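THUMP domain-containing protein (Pyrococcus horikoshii, PDB 1VBK) is of uncharacterised function but probably binds RNA and ATP, as a THUMP-domain relative of the thiamine-biosynthesis and tRNA-modifying protein ThiI. Local coordinates at residues I5-E10 with H48-V53. Residues are numbered along the deposited sequence; the frame is centred on the assembly and turned at random.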
loop_
_atom_site.group_PDB
_atom_site.type_symbol
_atom_site.label_atom_id
_atom_site.label_comp_id
_atom_site.label_asym_id
_atom_site.label_seq_id
_atom_site.Cartn_x
_atom_site.Cartn_y
_atom_site.Cartn_z
ATOM N N ILE A 5 28.708 -14.271 -8.045
ATOM C CA ILE A 5 28.000 -14.824 -6.898
ATOM C C ILE A 5 27.425 -13.645 -6.123
ATOM O O ILE A 5 28.150 -12.715 -5.763
ATOM C CB ILE A 5 28.950 -15.594 -5.947
ATOM C CG1 ILE A 5 29.643 -16.737 -6.697
ATOM C CG2 ILE A 5 28.161 -16.146 -4.757
ATOM C CD1 ILE A 5 30.750 -17.400 -5.890
ATOM N N VAL A 6 26.122 -13.676 -5.882
ATOM C CA VAL A 6 25.463 -12.614 -5.139
ATOM C C VAL A 6 24.976 -13.210 -3.822
ATOM O O VAL A 6 24.194 -14.160 -3.819
ATOM C CB VAL A 6 24.273 -12.049 -5.928
ATOM C CG1 VAL A 6 23.530 -10.997 -5.087
ATOM C CG2 VAL A 6 24.776 -11.435 -7.230
ATOM N N ARG A 7 25.459 -12.660 -2.711
ATOM C CA ARG A 7 25.082 -13.154 -1.387
ATOM C C ARG A 7 24.162 -12.162 -0.698
ATOM O O ARG A 7 24.330 -10.952 -0.831
ATOM C CB ARG A 7 26.332 -13.391 -0.532
ATOM C CG ARG A 7 27.397 -14.213 -1.248
ATOM C CD ARG A 7 28.575 -14.576 -0.343
ATOM N NE ARG A 7 29.602 -15.269 -1.110
ATOM C CZ ARG A 7 30.507 -14.655 -1.870
ATOM N NH1 ARG A 7 30.522 -13.327 -1.953
ATOM N NH2 ARG A 7 31.374 -15.369 -2.574
ATOM N N TYR A 8 23.198 -12.685 0.053
ATOM C CA TYR A 8 22.230 -11.841 0.741
ATOM C C TYR A 8 21.740 -12.489 2.025
ATOM O O TYR A 8 22.081 -13.635 2.332
ATOM C CB TYR A 8 21.045 -11.573 -0.188
ATOM C CG TYR A 8 20.500 -12.834 -0.818
ATOM C CD1 TYR A 8 19.554 -13.618 -0.154
ATOM C CD2 TYR A 8 20.970 -13.272 -2.059
ATOM C CE1 TYR A 8 19.087 -14.809 -0.710
ATOM C CE2 TYR A 8 20.516 -14.464 -2.622
ATOM C CZ TYR A 8 19.576 -15.226 -1.942
ATOM O OH TYR A 8 19.138 -16.414 -2.483
ATOM N N GLY A 9 20.924 -11.752 2.766
ATOM C CA GLY A 9 20.397 -12.269 4.012
ATOM C C GLY A 9 21.427 -12.135 5.111
ATOM O O GLY A 9 22.608 -12.415 4.900
ATOM N N GLU A 10 20.988 -11.693 6.285
ATOM C CA GLU A 10 21.895 -11.534 7.411
ATOM C C GLU A 10 21.166 -11.718 8.739
ATOM O O GLU A 10 20.048 -11.232 8.923
ATOM C CB GLU A 10 22.577 -10.163 7.343
ATOM C CG GLU A 10 21.631 -8.988 7.158
ATOM C CD GLU A 10 22.361 -7.727 6.723
ATOM O OE1 GLU A 10 23.346 -7.350 7.394
ATOM O OE2 GLU A 10 21.950 -7.114 5.713
ATOM N N HIS A 48 19.848 -22.448 -3.233
ATOM C CA HIS A 48 20.443 -22.666 -1.922
ATOM C C HIS A 48 20.958 -21.413 -1.219
ATOM O O HIS A 48 22.065 -21.402 -0.681
ATOM C CB HIS A 48 21.547 -23.717 -2.041
ATOM C CG HIS A 48 21.036 -25.061 -2.455
ATOM N ND1 HIS A 48 20.257 -25.843 -1.630
ATOM C CD2 HIS A 48 21.130 -25.730 -3.630
ATOM C CE1 HIS A 48 19.891 -26.935 -2.277
ATOM N NE2 HIS A 48 20.406 -26.891 -3.493
ATOM N N GLY A 49 20.146 -20.360 -1.232
ATOM C CA GLY A 49 20.506 -19.127 -0.552
ATOM C C GLY A 49 21.462 -18.197 -1.265
ATOM O O GLY A 49 21.890 -17.194 -0.695
ATOM N N ARG A 50 21.793 -18.524 -2.507
ATOM C CA ARG A 50 22.697 -17.713 -3.312
ATOM C C ARG A 50 22.047 -17.379 -4.647
ATOM O O ARG A 50 21.193 -18.115 -5.133
ATOM C CB ARG A 50 23.988 -18.487 -3.612
ATOM C CG ARG A 50 24.939 -18.669 -2.447
ATOM C CD ARG A 50 25.733 -17.399 -2.215
ATOM N NE ARG A 50 26.918 -17.629 -1.393
ATOM C CZ ARG A 50 26.906 -17.777 -0.073
ATOM N NH1 ARG A 50 25.764 -17.721 0.597
ATOM N NH2 ARG A 50 28.045 -17.969 0.580
ATOM N N ILE A 51 22.456 -16.262 -5.230
ATOM C CA ILE A 51 21.975 -15.890 -6.548
ATOM C C ILE A 51 23.216 -15.952 -7.428
ATOM O O ILE A 51 24.289 -15.457 -7.060
ATOM C CB ILE A 51 21.371 -14.476 -6.576
ATOM C CG1 ILE A 51 19.945 -14.525 -6.026
ATOM C CG2 ILE A 51 21.358 -13.933 -8.013
ATOM C CD1 ILE A 51 19.299 -13.157 -5.844
ATOM N N ILE A 52 23.078 -16.601 -8.573
ATOM C CA ILE A 52 24.179 -16.732 -9.500
ATOM C C ILE A 52 23.798 -16.029 -10.789
ATOM O O ILE A 52 22.707 -16.247 -11.325
ATOM C CB ILE A 52 24.476 -18.222 -9.830
ATOM C CG1 ILE A 52 24.903 -18.980 -8.565
ATOM C CG2 ILE A 52 25.561 -18.313 -10.912
ATOM C CD1 ILE A 52 26.231 -18.525 -7.961
ATOM N N VAL A 53 24.692 -15.171 -11.268
ATOM C CA VAL A 53 24.481 -14.469 -12.523
ATOM C C VAL A 53 25.497 -15.050 -13.499
ATOM O O VAL A 53 26.693 -14.835 -13.336
ATOM C CB VAL A 53 24.756 -12.950 -12.397
ATOM C CG1 VAL A 53 24.570 -12.275 -13.749
ATOM C CG2 VAL A 53 23.833 -12.335 -11.372
HETATM O O HOH W 1 23.587 -15.594 0.264
HETATM O O HOH W 2 20.612 -16.433 1.766
#
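G49 sets its carbonyl over one face of the Y8 ring, G49 O to Y8 CZ 3.3 Å, and its positive phi suits a glycine in this turn between strands 43-47 and 50-54. Where the strands part, a water accepts from Y8 N (2.9 Å) and sits close to G49 O, probably bridging them. R50 is bent at chi2 (-79°); R7 CG and CD lie over one face of its guanidinium, CG 3.5 Å from R50 NE, while R50 NH2 meets the edge of the R7 group, the planes 79° apart. Long aliphatic stems let both arginines reach E155, which salt-bridges each. I51 is paired by two backbone bonds, V6 N to I51 O (2.8 Å) and I51 N to V6 O (3.1 Å). Its branched side chain packs CB to CB with V6, while I51 CG1 meets Y8 CE2 at 3.5 Å, where L26 and M27 of helix 19-36 also touch I51. Replacing Y8 by an alanine would probably open a gap beside I51 and leave E23 without its hydroxyl partner. I52 lies alongside I5, I52 CD1 4.1 Å from I5 CG1. In this antiparallel pair of the ferredoxin-like domain, R7, buried, and R50, partly exposed, share the I5 and I52 face, their like charges probably offset by E155.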